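Local coordinates for pectate lyase (Cellvibrio cellulosa, PDB 1GXM), which cleaves polygalacturonate by anti-beta-elimination, as the catalytic module of a family 10 polysaccharide lyase that in full length also carries carbohydrate-binding modules, at residues Ser35-Val40 and Val81-Val86; Asp97-Ala102 and Thr156-Asp161; Lys275-Phe280 and Tyr318-Ile323. All coordinates share one frame; numbering follows the deposited sequence.

Interaction 1: residues Ser35-Val40 and Val81-Val86; sequences SRADVV and VFLAEV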
loop_
_atom_site.group_PDB
_atom_site.type_symbol
_atom_site.label_atom_id
_atom_site.label_comp_id
_atom_site.label_asym_id
_atom_site.label_seq_id
_atom_site.Cartn_x
_atom_site.Cartn_y
_atom_site.Cartn_z
ATOM N N SER A 35 9.782 -14.286 19.921
ATOM C CA SER A 35 9.066 -15.318 20.675
ATOM C C SER A 35 7.736 -15.714 20.018
ATOM O O SER A 35 7.161 -16.754 20.342
ATOM C CB SER A 35 8.810 -14.845 22.112
ATOM O OG SER A 35 7.850 -13.800 22.173
ATOM N N ARG A 36 7.255 -14.868 19.106
ATOM C CA ARG A 36 5.989 -15.098 18.403
ATOM C C ARG A 36 6.178 -15.736 17.049
ATOM O O ARG A 36 5.207 -15.979 16.373
ATOM C CB ARG A 36 5.214 -13.784 18.212
ATOM C CG ARG A 36 4.893 -13.008 19.509
ATOM C CD ARG A 36 4.555 -13.848 20.737
ATOM N NE ARG A 36 3.136 -14.199 20.829
ATOM C CZ ARG A 36 2.642 -15.275 21.454
ATOM N NH1 ARG A 36 3.456 -16.154 22.047
ATOM N NH2 ARG A 36 1.321 -15.489 21.474
ATOM N N ALA A 37 7.403 -16.025 16.647
ATOM C CA ALA A 37 7.656 -16.548 15.314
ATOM C C ALA A 37 6.885 -17.820 15.025
ATOM O O ALA A 37 6.387 -18.004 13.924
ATOM C CB ALA A 37 9.161 -16.781 15.091
ATOM N N ASP A 38 6.843 -18.743 15.986
ATOM C CA ASP A 38 6.148 -20.011 15.756
ATOM C C ASP A 38 4.648 -19.793 15.664
ATOM O O ASP A 38 3.973 -20.451 14.878
ATOM C CB ASP A 38 6.448 -21.012 16.875
ATOM C CG ASP A 38 7.787 -21.667 16.726
ATOM O OD1 ASP A 38 8.463 -21.423 15.713
ATOM O OD2 ASP A 38 8.220 -22.471 17.580
ATOM N N VAL A 39 4.129 -18.887 16.476
ATOM C CA VAL A 39 2.717 -18.537 16.399
ATOM C C VAL A 39 2.417 -17.974 15.014
ATOM O O VAL A 39 1.533 -18.466 14.322
ATOM C CB VAL A 39 2.292 -17.542 17.492
ATOM C CG1 VAL A 39 0.848 -17.068 17.299
ATOM C CG2 VAL A 39 2.431 -18.191 18.840
ATOM N N VAL A 40 3.177 -16.977 14.594
ATOM C CA VAL A 40 2.972 -16.407 13.261
ATOM C C VAL A 40 3.043 -17.471 12.194
ATOM O O VAL A 40 2.191 -17.566 11.328
ATOM C CB VAL A 40 3.990 -15.287 12.981
ATOM C CG1 VAL A 40 3.881 -14.796 11.556
ATOM C CG2 VAL A 40 3.759 -14.172 13.946
ATOM N N VAL A 81 8.053 -10.661 6.019
ATOM C CA VAL A 81 9.246 -9.872 6.266
ATOM C C VAL A 81 9.777 -10.262 7.642
ATOM O O VAL A 81 10.969 -10.500 7.834
ATOM C CB VAL A 81 8.950 -8.366 6.181
ATOM C CG1 VAL A 81 10.120 -7.546 6.701
ATOM C CG2 VAL A 81 8.631 -7.979 4.740
ATOM N N PHE A 82 8.875 -10.325 8.611
ATOM C CA PHE A 82 9.199 -10.755 9.955
ATOM C C PHE A 82 9.863 -12.118 9.981
ATOM O O PHE A 82 10.933 -12.289 10.576
ATOM C CB PHE A 82 7.916 -10.735 10.775
ATOM C CG PHE A 82 8.044 -11.384 12.109
ATOM C CD1 PHE A 82 8.843 -10.828 13.097
ATOM C CD2 PHE A 82 7.361 -12.554 12.373
ATOM C CE1 PHE A 82 8.944 -11.451 14.337
ATOM C CE2 PHE A 82 7.447 -13.165 13.585
ATOM C CZ PHE A 82 8.229 -12.615 14.575
ATOM N N LEU A 83 9.289 -13.094 9.303
ATOM C CA LEU A 83 9.859 -14.438 9.367
ATOM C C LEU A 83 11.159 -14.514 8.581
ATOM O O LEU A 83 12.021 -15.324 8.886
ATOM C CB LEU A 83 8.867 -15.488 8.880
ATOM C CG LEU A 83 7.651 -15.711 9.771
ATOM C CD1 LEU A 83 6.819 -16.814 9.224
ATOM C CD2 LEU A 83 8.063 -15.991 11.191
ATOM N N ALA A 84 11.336 -13.661 7.582
ATOM C CA ALA A 84 12.606 -13.622 6.870
ATOM C C ALA A 84 13.696 -13.151 7.804
ATOM O O ALA A 84 14.827 -13.650 7.764
ATOM C CB ALA A 84 12.517 -12.727 5.637
ATOM N N GLU A 85 13.363 -12.166 8.628
ATOM C CA GLU A 85 14.291 -11.639 9.619
ATOM C C GLU A 85 14.589 -12.712 10.658
ATOM O O GLU A 85 15.719 -12.906 11.036
ATOM C CB GLU A 85 13.731 -10.386 10.280
ATOM C CG GLU A 85 14.608 -9.816 11.382
ATOM C CD GLU A 85 15.911 -9.212 10.888
ATOM O OE1 GLU A 85 16.037 -8.912 9.696
ATOM O OE2 GLU A 85 16.841 -9.014 11.717
ATOM N N VAL A 86 13.573 -13.429 11.103
ATOM C CA VAL A 86 13.783 -14.525 12.043
ATOM C C VAL A 86 14.693 -15.576 11.444
ATOM O O VAL A 86 15.579 -16.081 12.137
ATOM C CB VAL A 86 12.440 -15.154 12.477
ATOM C CG1 VAL A 86 12.676 -16.428 13.276
ATOM C CG2 VAL A 86 11.638 -14.179 13.280
#
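Ala37 and Val40 pack against Phe82, Leu83 and Val86, a helix-to-helix contact within the helical domain, consistent with the helical-hairpin (alpha/alpha) architecture of its six-hairpin clan. Helix 37-42 supplies the first two residues, one turn apart, and helix 77-90 the other three. The contact is wholly apolar across the segments and buries 218 Å².

Among the aliphatic contacts, the methyl of Ala37 is the shared element: its CB lies 4.0 Å from Val86 CG1 and 4.1 Å from Leu83 CD2, so one small side chain touches residues from successive turns. Leu83 divides its branches, CD2 going to Ala37 and CD1 reaching Val40 CG1 at 4.3 Å.

The aromatic part belongs to Phe82. With CG anti to its own backbone N (chi1 170°), the ring extends toward the start of helix 37-42, and Trp32 meets it edge-to-face. Val86 CG2 lies over one face near the rim, while Arg36 C comes to the edge. Tyr95 of helix 93-109 touches Ala37, Leu83 and Val86, carrying the apolar packing on to the next helix. The nearest ring atom is Phe82 CE2, 3.8 Å from Ala37 CA and equally close to Val40 CG2.

Interaction 2: residues Asp97-Ala102 and Thr156-Asp161; sequences DAVRKA and TDVFSD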
loop_
_atom_site.group_PDB
_atom_site.type_symbol
_atom_site.label_atom_id
_atom_site.label_comp_id
_atom_site.label_asym_id
_atom_site.label_seq_id
_atom_site.Cartn_x
_atom_site.Cartn_y
_atom_site.Cartn_z
ATOM N N ASP A 97 11.319 -21.680 4.683
ATOM C CA ASP A 97 10.304 -22.363 3.891
ATOM C C ASP A 97 9.044 -21.510 3.825
ATOM O O ASP A 97 8.399 -21.422 2.799
ATOM C CB ASP A 97 9.979 -23.716 4.494
ATOM C CG ASP A 97 11.123 -24.690 4.385
ATOM O OD1 ASP A 97 12.040 -24.473 3.566
ATOM O OD2 ASP A 97 11.171 -25.702 5.104
ATOM N N ALA A 98 8.689 -20.915 4.941
ATOM C CA ALA A 98 7.473 -20.109 5.004
ATOM C C ALA A 98 7.604 -18.861 4.159
ATOM O O ALA A 98 6.689 -18.485 3.450
ATOM C CB ALA A 98 7.191 -19.724 6.410
ATOM N N VAL A 99 8.750 -18.210 4.244
ATOM C CA VAL A 99 9.000 -17.030 3.438
ATOM C C VAL A 99 8.926 -17.367 1.960
ATOM O O VAL A 99 8.373 -16.613 1.183
ATOM C CB VAL A 99 10.370 -16.409 3.760
ATOM C CG1 VAL A 99 10.669 -15.255 2.841
ATOM C CG2 VAL A 99 10.385 -15.903 5.175
ATOM N N ARG A 100 9.494 -18.494 1.549
ATOM C CA ARG A 100 9.393 -18.916 0.160
ATOM C C ARG A 100 7.950 -19.136 -0.281
ATOM O O ARG A 100 7.578 -18.802 -1.399
ATOM C CB ARG A 100 10.250 -20.154 -0.068
ATOM C CG ARG A 100 11.740 -19.848 0.062
ATOM C CD ARG A 100 12.638 -21.076 0.018
ATOM N NE ARG A 100 12.391 -21.806 -1.218
ATOM C CZ ARG A 100 12.873 -21.461 -2.407
ATOM N NH1 ARG A 100 13.682 -20.432 -2.521
ATOM N NH2 ARG A 100 12.551 -22.155 -3.493
ATOM N N LYS A 101 7.141 -19.736 0.589
ATOM C CA LYS A 101 5.732 -19.965 0.255
ATOM C C LYS A 101 4.975 -18.642 0.148
ATOM O O LYS A 101 4.133 -18.496 -0.711
ATOM C CB LYS A 101 5.038 -20.880 1.262
ATOM C CG LYS A 101 5.490 -22.346 1.143
ATOM C CD LYS A 101 4.619 -23.284 1.952
ATOM C CE LYS A 101 3.304 -23.599 1.252
ATOM N NZ LYS A 101 2.491 -24.606 1.987
ATOM N N ALA A 102 5.348 -17.700 0.995
ATOM C CA ALA A 102 4.705 -16.373 1.004
ATOM C C ALA A 102 5.040 -15.578 -0.243
ATOM O O ALA A 102 4.172 -14.941 -0.805
ATOM C CB ALA A 102 5.111 -15.587 2.217
ATOM N N THR A 156 19.959 -13.551 2.487
ATOM C CA THR A 156 20.325 -14.859 3.000
ATOM C C THR A 156 20.130 -15.844 1.871
ATOM O O THR A 156 19.857 -15.477 0.737
ATOM C CB THR A 156 19.443 -15.251 4.197
ATOM O OG1 THR A 156 18.079 -15.379 3.773
ATOM C CG2 THR A 156 19.394 -14.151 5.246
ATOM N N ASP A 157 20.212 -17.123 2.183
ATOM C CA ASP A 157 19.982 -18.136 1.166
ATOM C C ASP A 157 18.496 -18.479 0.990
ATOM O O ASP A 157 18.156 -19.489 0.361
ATOM C CB ASP A 157 20.807 -19.393 1.470
ATOM C CG ASP A 157 20.389 -20.087 2.745
ATOM O OD1 ASP A 157 19.304 -19.801 3.290
ATOM O OD2 ASP A 157 21.084 -20.979 3.274
ATOM N N VAL A 158 17.615 -17.632 1.526
ATOM C CA VAL A 158 16.173 -17.811 1.374
ATOM C C VAL A 158 15.784 -17.936 -0.091
ATOM O O VAL A 158 14.952 -18.750 -0.437
ATOM C CB VAL A 158 15.359 -16.717 2.120
ATOM C CG1 VAL A 158 15.630 -15.311 1.602
ATOM C CG2 VAL A 158 13.876 -17.021 2.029
ATOM N N PHE A 159 16.413 -17.137 -0.944
ATOM C CA PHE A 159 16.112 -17.132 -2.355
ATOM C C PHE A 159 17.342 -17.356 -3.184
ATOM O O PHE A 159 18.440 -16.958 -2.800
ATOM C CB PHE A 159 15.487 -15.791 -2.730
ATOM C CG PHE A 159 14.168 -15.537 -2.054
ATOM C CD1 PHE A 159 13.156 -16.484 -2.105
ATOM C CD2 PHE A 159 13.947 -14.365 -1.377
ATOM C CE1 PHE A 159 11.936 -16.252 -1.489
ATOM C CE2 PHE A 159 12.710 -14.126 -0.749
ATOM C CZ PHE A 159 11.725 -15.070 -0.801
ATOM N N SER A 160 17.116 -17.942 -4.344
ATOM C CA SER A 160 18.130 -18.127 -5.369
ATOM C C SER A 160 18.057 -17.027 -6.411
ATOM O O SER A 160 17.127 -16.218 -6.425
ATOM C CB SER A 160 17.884 -19.458 -6.072
ATOM O OG SER A 160 16.707 -19.390 -6.855
ATOM N N ASP A 161 19.024 -17.008 -7.316
ATOM C CA ASP A 161 18.990 -16.103 -8.459
ATOM C C ASP A 161 17.725 -16.285 -9.300
ATOM O O ASP A 161 17.143 -15.305 -9.767
ATOM C CB ASP A 161 20.199 -16.345 -9.367
ATOM C CG ASP A 161 21.486 -15.825 -8.792
ATOM O OD1 ASP A 161 21.473 -15.051 -7.808
ATOM O OD2 ASP A 161 22.594 -16.146 -9.280
#
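A side chain from the middle of a helix, Arg100, reaches out to bond a backbone carbonyl in a loop, that of Val158, within an otherwise apolar contact. Arg100 NH1 donates to Val158 O at 3.0 Å with an N-H...O angle of 162°. The oxygen lies 6° out of the guanidinium plane, and the nitrogen approaches in the carbonyl plane, so both flat groups are well set for the bond. The bend at chi3 (57°) turns NE and the guanidinium back toward the loop, while Arg100 CD, before the bend, already lies 3.3 Å from Val158 O.

The apolar half is built on Val99, whose CG1 is 3.8 Å from Val158 CG2 and 3.8 Å from Phe159 CZ; its side chain runs at about a right angle to both. Phe159 continues alongside the arginine, sliding past it in the opposite direction, with CE1 3.9 Å from Arg100 CG. Val158 CG2 sits over the centre of the Phe159 ring, 3.9 Å above its plane, and Phe167 of helix 161-181 meets that ring edge-to-face.

The loop has its own supports. Thr156 OG1 accepts from Val158 N in an ST turn, and Ser160 is the N-cap of helix 161-181. Arg100 NH1 also forms a salt bridge with Asp163 OD2, an atom that accepts from Ser160 N as well, an arrangement consistent with a capping box. One guanidinium nitrogen thus ties helix 93-109 to both the loop backbone and the first turn of the following helix, and the neighbouring carboxylate probably balances the arginine's positive charge.

Interaction 3: residues Lys275-Phe280 and Tyr318-Ile323; sequences KMWYRF and YGTSII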
loop_
_atom_site.group_PDB
_atom_site.type_symbol
_atom_site.label_atom_id
_atom_site.label_comp_id
_atom_site.label_asym_id
_atom_site.label_seq_id
_atom_site.Cartn_x
_atom_site.Cartn_y
_atom_site.Cartn_z
ATOM N N LYS A 275 -1.719 22.079 6.165
ATOM C CA LYS A 275 -2.348 21.588 4.951
ATOM C C LYS A 275 -2.984 20.253 5.262
ATOM O O LYS A 275 -2.398 19.420 5.946
ATOM C CB LYS A 275 -1.292 21.419 3.883
ATOM C CG LYS A 275 -0.705 22.742 3.397
ATOM C CD LYS A 275 0.473 22.499 2.444
ATOM C CE LYS A 275 1.081 23.799 2.000
ATOM N NZ LYS A 275 2.258 23.608 1.117
ATOM N N MET A 276 -4.172 20.060 4.733
ATOM C CA MET A 276 -4.924 18.822 4.873
ATOM C C MET A 276 -5.109 18.227 3.492
ATOM O O MET A 276 -5.307 18.928 2.505
ATOM C CB MET A 276 -6.293 19.072 5.499
ATOM C CG MET A 276 -7.001 17.817 5.926
ATOM S SD MET A 276 -8.728 18.080 6.286
ATOM C CE MET A 276 -9.411 17.976 4.610
ATOM N N TRP A 277 -5.099 16.911 3.450
ATOM C CA TRP A 277 -5.464 16.187 2.247
ATOM C C TRP A 277 -6.732 15.421 2.510
ATOM O O TRP A 277 -6.967 14.928 3.607
ATOM C CB TRP A 277 -4.343 15.220 1.818
ATOM C CG TRP A 277 -3.173 15.948 1.262
ATOM C CD1 TRP A 277 -2.912 16.194 -0.047
ATOM C CD2 TRP A 277 -2.131 16.600 2.010
ATOM N NE1 TRP A 277 -1.768 16.941 -0.170
ATOM C CE2 TRP A 277 -1.261 17.189 1.078
ATOM C CE3 TRP A 277 -1.816 16.697 3.365
ATOM C CZ2 TRP A 277 -0.132 17.887 1.449
ATOM C CZ3 TRP A 277 -0.681 17.379 3.730
ATOM C CH2 TRP A 277 0.147 17.968 2.775
ATOM N N TYR A 278 -7.567 15.328 1.486
ATOM C CA TYR A 278 -8.728 14.480 1.548
ATOM C C TYR A 278 -8.367 13.032 1.269
ATOM O O TYR A 278 -7.422 12.730 0.541
ATOM C CB TYR A 278 -9.781 14.932 0.552
ATOM C CG TYR A 278 -10.388 16.265 0.898
ATOM C CD1 TYR A 278 -9.814 17.450 0.470
ATOM C CD2 TYR A 278 -11.532 16.341 1.666
ATOM C CE1 TYR A 278 -10.380 18.668 0.799
ATOM C CE2 TYR A 278 -12.094 17.554 2.009
ATOM C CZ TYR A 278 -11.522 18.706 1.563
ATOM O OH TYR A 278 -12.100 19.903 1.910
ATOM N N ARG A 279 -9.147 12.129 1.832
ATOM C CA ARG A 279 -8.999 10.728 1.499
ATOM C C ARG A 279 -9.443 10.419 0.071
ATOM O O ARG A 279 -8.855 9.545 -0.580
ATOM C CB ARG A 279 -9.775 9.888 2.486
ATOM C CG ARG A 279 -9.518 8.415 2.389
ATOM C CD ARG A 279 -9.832 7.749 3.653
ATOM N NE ARG A 279 -9.502 6.341 3.656
ATOM C CZ ARG A 279 -9.538 5.606 4.734
ATOM N NH1 ARG A 279 -9.904 6.144 5.871
ATOM N NH2 ARG A 279 -9.223 4.329 4.673
ATOM N N PHE A 280 -10.467 11.125 -0.384
ATOM C CA PHE A 280 -11.060 10.914 -1.699
ATOM C C PHE A 280 -11.166 12.226 -2.435
ATOM O O PHE A 280 -11.721 13.183 -1.910
ATOM C CB PHE A 280 -12.458 10.336 -1.564
ATOM C CG PHE A 280 -12.521 9.082 -0.747
ATOM C CD1 PHE A 280 -12.186 7.856 -1.300
ATOM C CD2 PHE A 280 -12.913 9.130 0.573
ATOM C CE1 PHE A 280 -12.222 6.727 -0.534
ATOM C CE2 PHE A 280 -12.950 8.001 1.336
ATOM C CZ PHE A 280 -12.626 6.785 0.774
ATOM N N TYR A 318 -1.734 13.308 4.779
ATOM C CA TYR A 318 -1.154 12.258 3.956
ATOM C C TYR A 318 0.047 12.710 3.163
ATOM O O TYR A 318 0.979 11.958 2.989
ATOM C CB TYR A 318 -2.203 11.778 2.957
ATOM C CG TYR A 318 -3.506 11.360 3.545
ATOM C CD1 TYR A 318 -3.580 10.557 4.670
ATOM C CD2 TYR A 318 -4.687 11.763 2.960
ATOM C CE1 TYR A 318 -4.797 10.171 5.181
ATOM C CE2 TYR A 318 -5.882 11.403 3.470
ATOM C CZ TYR A 318 -5.956 10.607 4.563
ATOM O OH TYR A 318 -7.177 10.216 5.046
ATOM N N GLY A 319 -0.004 13.920 2.650
ATOM C CA GLY A 319 1.021 14.395 1.731
ATOM C C GLY A 319 2.361 14.757 2.348
ATOM O O GLY A 319 3.370 14.738 1.662
ATOM N N THR A 320 2.378 15.117 3.619
ATOM C CA THR A 320 3.594 15.623 4.259
ATOM C C THR A 320 4.769 14.721 4.029
ATOM O O THR A 320 5.833 15.157 3.597
ATOM C CB THR A 320 3.325 15.835 5.743
ATOM O OG1 THR A 320 2.286 16.815 5.839
ATOM C CG2 THR A 320 4.551 16.413 6.471
ATOM N N SER A 321 4.585 13.449 4.297
ATOM C CA SER A 321 5.701 12.521 4.268
ATOM C C SER A 321 6.289 12.412 2.848
ATOM O O SER A 321 7.504 12.472 2.656
ATOM C CB SER A 321 5.276 11.160 4.800
ATOM O OG SER A 321 4.326 10.564 3.979
ATOM N N ILE A 322 5.436 12.262 1.851
ATOM C CA ILE A 322 5.952 12.066 0.505
ATOM C C ILE A 322 6.507 13.343 -0.072
ATOM O O ILE A 322 7.465 13.312 -0.817
ATOM C CB ILE A 322 4.897 11.421 -0.439
ATOM C CG1 ILE A 322 5.590 10.739 -1.619
ATOM C CG2 ILE A 322 3.841 12.402 -0.883
ATOM C CD1 ILE A 322 6.389 9.517 -1.236
ATOM N N ILE A 323 5.916 14.475 0.281
ATOM C CA ILE A 323 6.401 15.769 -0.205
ATOM C C ILE A 323 7.773 16.050 0.368
ATOM O O ILE A 323 8.685 16.449 -0.357
ATOM C CB ILE A 323 5.412 16.885 0.162
ATOM C CG1 ILE A 323 4.164 16.728 -0.703
ATOM C CG2 ILE A 323 6.056 18.264 0.010
ATOM C CD1 ILE A 323 3.042 17.611 -0.271
#
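Trp277 lays its indole across the N-terminal part of the segment Tyr318-Ile323, and can be followed outward from strand 274-278. Its CB meets the ring of Tyr318, 3.7 Å from CD2. CG is anti to the carbonyl carbon (chi1 -72°), and the ring is turned broadside to the helix. At the fusion bond, CD2 is close to Gly319 N, while CE2 is nearer to Gly319 CA. CE3 comes to 3.4 Å from Gly319 N, and that nitrogen lies over one face, offset toward the rim. Farther out, CZ3 approaches Thr320 OG1 at 3.7 Å and CH2 comes close to the backbone N of Thr320. Trp277 CZ2 meets the terminal methyl, Ile323 CD1, at 3.6 Å. The centre of the six-membered ring is occupied by a CH-pi contact: Gly319 CA is 3.6 Å from the centroid of the Trp277 six-membered ring and 8° off its normal. The absence of a side chain on Gly319 permits this approach, since a CB there would point into the indole. On the five-membered ring, NE1 donates to the carbonyl O of Phe246, whose ring also meets the indole, so the tryptophan's rotation is fixed from helix 233-246 too.

Tyr318 extends the contact along the strand. Its CE2 lies 3.6 Å from Tyr278 O, with Arg279 N at the ring edge, and its OH is 3.7 Å from Arg279 CB. The guanidinium of that arginine is engaged beyond the contact, by the carbonyl of Ser313 and a cation-pi interaction with Tyr312.

Strand and helix axes come within 8.3 Å at 107°, nearly perpendicular. Strand 274-278 pairs antiparallel with strand 315-316, which precedes the helix in the chain, so the helix folds back against the two-stranded sheet its chain has just left: strand-on-helix packing, with a glycine CA held over the tryptophan face in a CH-pi contact.

Interactions 1 and 2 form one continuous region, whereas interaction 3 stands apart. The centres of the first two are 14 Å apart and they touch directly: Val99 CG2 is 3.4 Å from Ala84 N, and Leu83 CD1 is 4.1 Å from Ala98 CB. These contacts join helices 77-90 and 93-109, which are consecutive in the chain. Interaction 3 lies on the opposite side of the chain's centre, its centre 33 Å from that of interaction 1 and 36 Å from that of interaction 2, with nearest atoms about 19 and 24 Å away. A glycerol, probably from the crystallisation liquor, lies about 3 Å from the Phe159 side chain in interaction 2 and is hydrogen-bonded to Arg100 O.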